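Local coordinates for protein lyase/mutase (Burkholderia cenocepacia, PDB 4LSB) that belongs to the phosphoenolpyruvate phosphomutase family of TIM-barrel enzymes and binds a magnesium ion, at residues D13-H18 with L155-T160; A76-I81 with I111-E116. All coordinates share one frame; numbering follows the deposited sequence.

Contact 1: residues D13-H18 with L155-T160; sequences DLQARH and LPFPFT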
loop_
_atom_site.group_PDB
_atom_site.type_symbol
_atom_site.label_atom_id
_atom_site.label_comp_id
_atom_site.label_asym_id
_atom_site.label_seq_id
_atom_site.Cartn_x
_atom_site.Cartn_y
_atom_site.Cartn_z
ATOM N N ASP B 13 -15.321 -11.568 -21.779
ATOM C CA ASP B 13 -14.620 -12.012 -22.987
ATOM C C ASP B 13 -13.263 -11.273 -22.946
ATOM O O ASP B 13 -12.318 -11.631 -23.643
ATOM C CB ASP B 13 -15.403 -11.628 -24.260
ATOM N N LEU B 14 -13.214 -10.217 -22.126
ATOM C CA LEU B 14 -11.982 -9.554 -21.720
ATOM C C LEU B 14 -10.922 -10.542 -21.175
ATOM O O LEU B 14 -9.745 -10.459 -21.519
ATOM C CB LEU B 14 -12.302 -8.492 -20.677
ATOM C CG LEU B 14 -11.140 -7.683 -20.075
ATOM C CD1 LEU B 14 -10.378 -6.923 -21.158
ATOM C CD2 LEU B 14 -11.642 -6.715 -19.005
ATOM N N GLN B 15 -11.347 -11.479 -20.340
ATOM C CA GLN B 15 -10.404 -12.447 -19.807
ATOM C C GLN B 15 -9.735 -13.235 -20.915
ATOM O O GLN B 15 -8.522 -13.453 -20.866
ATOM C CB GLN B 15 -11.065 -13.427 -18.860
ATOM C CG GLN B 15 -10.032 -14.279 -18.150
ATOM C CD GLN B 15 -10.600 -15.028 -16.983
ATOM O OE1 GLN B 15 -11.807 -15.238 -16.896
ATOM N NE2 GLN B 15 -9.749 -15.410 -16.075
ATOM N N ALA B 16 -10.519 -13.658 -21.902
ATOM C CA ALA B 16 -9.961 -14.404 -23.011
ATOM C C ALA B 16 -8.980 -13.549 -23.827
ATOM O O ALA B 16 -7.951 -14.054 -24.272
ATOM C CB ALA B 16 -11.054 -14.950 -23.896
ATOM N N ARG B 17 -9.288 -12.267 -23.985
ATOM C CA ARG B 17 -8.399 -11.328 -24.701
ATOM C C ARG B 17 -7.097 -11.196 -23.916
ATOM O O ARG B 17 -6.048 -11.315 -24.485
ATOM C CB ARG B 17 -9.018 -9.941 -24.893
ATOM N N HIS B 18 -7.186 -10.975 -22.608
ATOM C CA HIS B 18 -5.988 -10.875 -21.780
ATOM C C HIS B 18 -5.188 -12.142 -21.775
ATOM O O HIS B 18 -3.955 -12.093 -21.755
ATOM C CB HIS B 18 -6.337 -10.522 -20.358
ATOM C CG HIS B 18 -6.786 -9.118 -20.207
ATOM N ND1 HIS B 18 -7.383 -8.657 -19.065
ATOM C CD2 HIS B 18 -6.682 -8.062 -21.036
ATOM C CE1 HIS B 18 -7.628 -7.370 -19.182
ATOM N NE2 HIS B 18 -7.218 -6.980 -20.377
ATOM N N LEU B 155 -9.782 -24.843 -19.109
ATOM C CA LEU B 155 -10.373 -23.533 -19.146
ATOM C C LEU B 155 -10.597 -23.155 -20.594
ATOM O O LEU B 155 -9.894 -23.681 -21.466
ATOM C CB LEU B 155 -9.429 -22.489 -18.508
ATOM C CG LEU B 155 -9.132 -22.671 -17.006
ATOM C CD1 LEU B 155 -8.006 -21.760 -16.579
ATOM C CD2 LEU B 155 -10.366 -22.466 -16.137
ATOM N N PRO B 156 -11.519 -22.227 -20.841
ATOM C CA PRO B 156 -11.860 -21.872 -22.245
ATOM C C PRO B 156 -10.960 -20.772 -22.865
ATOM O O PRO B 156 -11.337 -20.122 -23.847
ATOM C CB PRO B 156 -13.302 -21.380 -22.129
ATOM C CG PRO B 156 -13.389 -20.796 -20.769
ATOM C CD PRO B 156 -12.487 -21.652 -19.891
ATOM N N PHE B 157 -9.794 -20.580 -22.284
ATOM C CA PHE B 157 -8.791 -19.627 -22.784
ATOM C C PHE B 157 -7.456 -20.160 -22.335
ATOM O O PHE B 157 -7.404 -21.038 -21.474
ATOM C CB PHE B 157 -9.012 -18.223 -22.220
ATOM C CG PHE B 157 -9.169 -18.188 -20.741
ATOM C CD1 PHE B 157 -8.062 -18.235 -19.893
ATOM C CD2 PHE B 157 -10.429 -18.127 -20.184
ATOM C CE1 PHE B 157 -8.222 -18.213 -18.518
ATOM C CE2 PHE B 157 -10.586 -18.104 -18.826
ATOM C CZ PHE B 157 -9.487 -18.157 -17.987
ATOM N N PRO B 158 -6.357 -19.669 -22.944
ATOM C CA PRO B 158 -5.074 -20.225 -22.583
ATOM C C PRO B 158 -4.598 -19.695 -21.218
ATOM O O PRO B 158 -4.410 -18.490 -21.027
ATOM C CB PRO B 158 -4.133 -19.752 -23.700
ATOM C CG PRO B 158 -4.868 -18.725 -24.478
ATOM C CD PRO B 158 -6.329 -18.831 -24.152
ATOM N N PHE B 159 -4.417 -20.585 -20.275
ATOM C CA PHE B 159 -3.953 -20.201 -18.934
ATOM C C PHE B 159 -2.467 -20.507 -18.884
ATOM O O PHE B 159 -2.051 -21.637 -19.214
ATOM C CB PHE B 159 -4.718 -20.954 -17.855
ATOM C CG PHE B 159 -4.323 -20.589 -16.429
ATOM C CD1 PHE B 159 -3.208 -21.150 -15.828
ATOM C CD2 PHE B 159 -5.100 -19.711 -15.697
ATOM C CE1 PHE B 159 -2.876 -20.821 -14.544
ATOM C CE2 PHE B 159 -4.761 -19.370 -14.426
ATOM C CZ PHE B 159 -3.637 -19.928 -13.841
ATOM N N THR B 160 -1.666 -19.497 -18.570
ATOM C CA THR B 160 -0.213 -19.642 -18.573
ATOM C C THR B 160 0.264 -20.066 -17.203
ATOM O O THR B 160 0.277 -19.256 -16.258
ATOM C CB THR B 160 0.503 -18.357 -18.981
ATOM O OG1 THR B 160 0.121 -18.040 -20.314
ATOM C CG2 THR B 160 2.013 -18.541 -18.898
#
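Gln15 sets its CG methylene over one face of the Phe157 ring, its carboxamide running on past the rim, and this pairing, with Ala16 beside it, joins the N-terminal part of helix 14-25 to the loop that leads into strand 160-164. Gln15 leaves the helix with CG anti to the backbone N and stays extended beyond it, a conformation that carries CG over the ring and the amide past CZ. Its CG stands 4.1 Å from the ring centroid and 22° off the normal, a CH-pi contact displaced toward the rim. Farther out, CD is 3.5 Å and NE2 3.4 Å from Phe157 CZ, while OE1 approaches CE2. The amide plane is tilted 31° from the ring and lies beyond its rim, not stacked on it.

Phe157 reaches this place through a less common torsion, with CG between its backbone N and carbonyl carbon (chi1 50°). Nearer the backbone, its CB meets Ala16, at 4.0 Å from CA and 4.2 Å from CB. The small methyl of Ala16 suits this position because it lets helix and loop come close, the two CA atoms lying 5.4 Å apart. Phe157 and Pro158 also touch Ala19, one turn further along the helix.

Glutamine fits its site for two reasons: its methylenes offer C-H groups to an aromatic face, and its amide can still serve polar partners. NE2 donates to the carbonyl O of Ala115, and weakly to that of Ala119. Across the two segments themselves the contact is therefore made by van der Waals and CH-pi forces, whereas the hydrogen bonding that directs the Gln15 amide comes from the C-terminal end of helix 104-116 and the loop after it.

Contact 2: residues A76-I81 with I111-E116; sequences AMLDHI and IRLAAE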
loop_
_atom_site.group_PDB
_atom_site.type_symbol
_atom_site.label_atom_id
_atom_site.label_comp_id
_atom_site.label_asym_id
_atom_site.label_seq_id
_atom_site.Cartn_x
_atom_site.Cartn_y
_atom_site.Cartn_z
ATOM N N ALA B 76 -8.289 -15.078 0.762
ATOM C CA ALA B 76 -7.708 -13.747 0.834
ATOM C C ALA B 76 -6.992 -13.464 -0.493
ATOM O O ALA B 76 -7.197 -12.419 -1.123
ATOM C CB ALA B 76 -6.718 -13.659 2.023
ATOM N N MET B 77 -6.232 -14.436 -0.964
ATOM C CA MET B 77 -5.521 -14.276 -2.261
ATOM C C MET B 77 -6.490 -14.166 -3.447
ATOM O O MET B 77 -6.304 -13.369 -4.359
ATOM C CB MET B 77 -4.528 -15.415 -2.508
ATOM C CG MET B 77 -3.478 -15.085 -3.551
ATOM S SD MET B 77 -2.540 -13.561 -3.136
ATOM C CE MET B 77 -1.538 -14.107 -1.759
ATOM N N LEU B 78 -7.541 -14.961 -3.423
ATOM C CA LEU B 78 -8.512 -14.908 -4.511
ATOM C C LEU B 78 -9.181 -13.537 -4.596
ATOM O O LEU B 78 -9.381 -13.001 -5.684
ATOM C CB LEU B 78 -9.542 -16.033 -4.384
ATOM C CG LEU B 78 -9.003 -17.456 -4.598
ATOM C CD1 LEU B 78 -10.139 -18.443 -4.302
ATOM C CD2 LEU B 78 -8.523 -17.672 -6.021
ATOM N N ASP B 79 -9.559 -12.972 -3.446
ATOM C CA ASP B 79 -10.069 -11.620 -3.408
ATOM C C ASP B 79 -9.044 -10.621 -3.970
ATOM O O ASP B 79 -9.423 -9.709 -4.726
ATOM C CB ASP B 79 -10.475 -11.200 -1.976
ATOM C CG ASP B 79 -11.746 -11.889 -1.499
ATOM O OD1 ASP B 79 -12.584 -12.291 -2.330
ATOM O OD2 ASP B 79 -11.903 -12.028 -0.269
ATOM N N HIS B 80 -7.783 -10.811 -3.580
ATOM C CA HIS B 80 -6.661 -9.926 -3.969
ATOM C C HIS B 80 -6.460 -9.999 -5.487
ATOM O O HIS B 80 -6.356 -8.977 -6.178
ATOM C CB HIS B 80 -5.400 -10.334 -3.193
ATOM C CG HIS B 80 -4.165 -9.517 -3.495
ATOM N ND1 HIS B 80 -4.091 -8.157 -3.293
ATOM C CD2 HIS B 80 -2.941 -9.893 -3.941
ATOM C CE1 HIS B 80 -2.880 -7.728 -3.615
ATOM N NE2 HIS B 80 -2.160 -8.766 -3.992
ATOM N N ILE B 81 -6.456 -11.200 -6.023
ATOM C CA ILE B 81 -6.354 -11.352 -7.475
ATOM C C ILE B 81 -7.456 -10.569 -8.160
ATOM O O ILE B 81 -7.197 -9.791 -9.093
ATOM C CB ILE B 81 -6.465 -12.810 -7.894
ATOM C CG1 ILE B 81 -5.230 -13.573 -7.462
ATOM C CG2 ILE B 81 -6.655 -12.891 -9.394
ATOM C CD1 ILE B 81 -5.448 -15.084 -7.513
ATOM N N ILE B 111 -6.122 -23.607 -9.088
ATOM C CA ILE B 111 -6.046 -23.075 -10.447
ATOM C C ILE B 111 -7.433 -22.642 -10.957
ATOM O O ILE B 111 -7.601 -21.555 -11.513
ATOM C CB ILE B 111 -5.448 -24.100 -11.453
ATOM C CG1 ILE B 111 -3.980 -24.391 -11.147
ATOM C CG2 ILE B 111 -5.629 -23.609 -12.900
ATOM C CD1 ILE B 111 -3.069 -23.153 -11.207
ATOM N N ARG B 112 -8.447 -23.470 -10.769
ATOM C CA ARG B 112 -9.812 -23.102 -11.234
ATOM C C ARG B 112 -10.317 -21.856 -10.566
ATOM O O ARG B 112 -10.908 -21.006 -11.204
ATOM C CB ARG B 112 -10.822 -24.206 -10.947
ATOM C CG ARG B 112 -10.633 -25.480 -11.712
ATOM C CD ARG B 112 -11.901 -26.337 -11.574
ATOM N NE ARG B 112 -11.824 -27.128 -10.335
ATOM C CZ ARG B 112 -11.100 -28.246 -10.206
ATOM N NH1 ARG B 112 -10.429 -28.723 -11.256
ATOM N NH2 ARG B 112 -11.059 -28.890 -9.026
ATOM N N LEU B 113 -10.118 -21.784 -9.253
ATOM C CA LEU B 113 -10.531 -20.609 -8.487
ATOM C C LEU B 113 -9.780 -19.334 -8.895
ATOM O O LEU B 113 -10.336 -18.241 -8.898
ATOM C CB LEU B 113 -10.352 -20.861 -6.988
ATOM C CG LEU B 113 -11.340 -21.895 -6.408
ATOM C CD1 LEU B 113 -10.900 -22.310 -5.015
ATOM C CD2 LEU B 113 -12.776 -21.396 -6.444
ATOM N N ALA B 114 -8.506 -19.476 -9.216
ATOM C CA ALA B 114 -7.702 -18.313 -9.574
ATOM C C ALA B 114 -8.195 -17.804 -10.908
ATOM O O ALA B 114 -8.329 -16.617 -11.103
ATOM C CB ALA B 114 -6.234 -18.652 -9.652
ATOM N N ALA B 115 -8.538 -18.713 -11.816
ATOM C CA ALA B 115 -9.090 -18.299 -13.099
ATOM C C ALA B 115 -10.438 -17.618 -12.913
ATOM O O ALA B 115 -10.711 -16.576 -13.517
ATOM C CB ALA B 115 -9.198 -19.488 -14.065
ATOM N N GLU B 116 -11.265 -18.177 -12.024
ATOM C CA GLU B 116 -12.572 -17.628 -11.767
ATOM C C GLU B 116 -12.405 -16.199 -11.241
ATOM O O GLU B 116 -13.166 -15.313 -11.618
ATOM C CB GLU B 116 -13.299 -18.555 -10.796
ATOM C CG GLU B 116 -14.763 -18.308 -10.560
ATOM C CD GLU B 116 -15.353 -19.423 -9.671
ATOM O OE1 GLU B 116 -16.000 -20.354 -10.234
ATOM O OE2 GLU B 116 -15.128 -19.413 -8.424
#
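Leu78 and Leu113 share one conformation, CG anti to the carbonyl carbon (chi1 -68° and -69°), and it is the first of these torsions that carries the Leu78 methyls across to helix 104-116. The two helices belong to the outer layer of a TIM-type beta/alpha barrel, where successive helices pack side by side around the parallel strands. Here they run roughly parallel, their segment axes crossing at -32° with a closest approach of 9.4 Å. This spacing is filled by a branched residue on one side and a short one on the other: the CA atoms nearest each other are those of Leu78 and Ala114, 6.2 Å apart.

Leu78 acts as the central projection. Its two methyls divide the work, CD1 lying against Leu113 CB at 3.6 Å and also approaching Leu113 CD1, while CD2 turns onto the backbone between Leu113 and Ala114. One turn later Ile81 sends CD1 toward the methyl of Ala114, at 4.2 Å. Alanine suits that position because its small side chain leaves the backbone accessible to Leu78 and still offers a surface to Ile81.

Burial changes along the interface. Ile81 and Ala114 are buried, touching Ala117 and Leu96 respectively, whereas Leu78 and Leu113 lie nearer the surface and remain partly exposed. Aliphatic residues serve both levels, since the contact is wholly apolar between side chains. At its most intimate point a methyl meets the main chain: Leu78 CD2 lies 3.4 Å from Leu113 O and 3.7 Å from Ala114 N.

Contacts 1 and 2 have centres 14 Å apart and meet through helix 104-116. Along the chain contact 2 is nested within the loop that contact 1 closes: 13-18 comes first, then 76-81 and 111-116, and finally 155-160. Contact 2 joins two neighbouring helices of the barrel's outer layer, while contact 1 brings the N-terminal helix 14-25 against the loop preceding strand 160-164. Ala115 connects them, its CB packing 3.6 Å from Leu155 CD1; Phe159 CE1 adds a looser contact with Ile111 CD1. Thus one face of helix 104-116 meets helix 74-88 and another meets segment 155-160 and, through Gln15, helix 14-25, linking early and middle portions of the chain around the barrel.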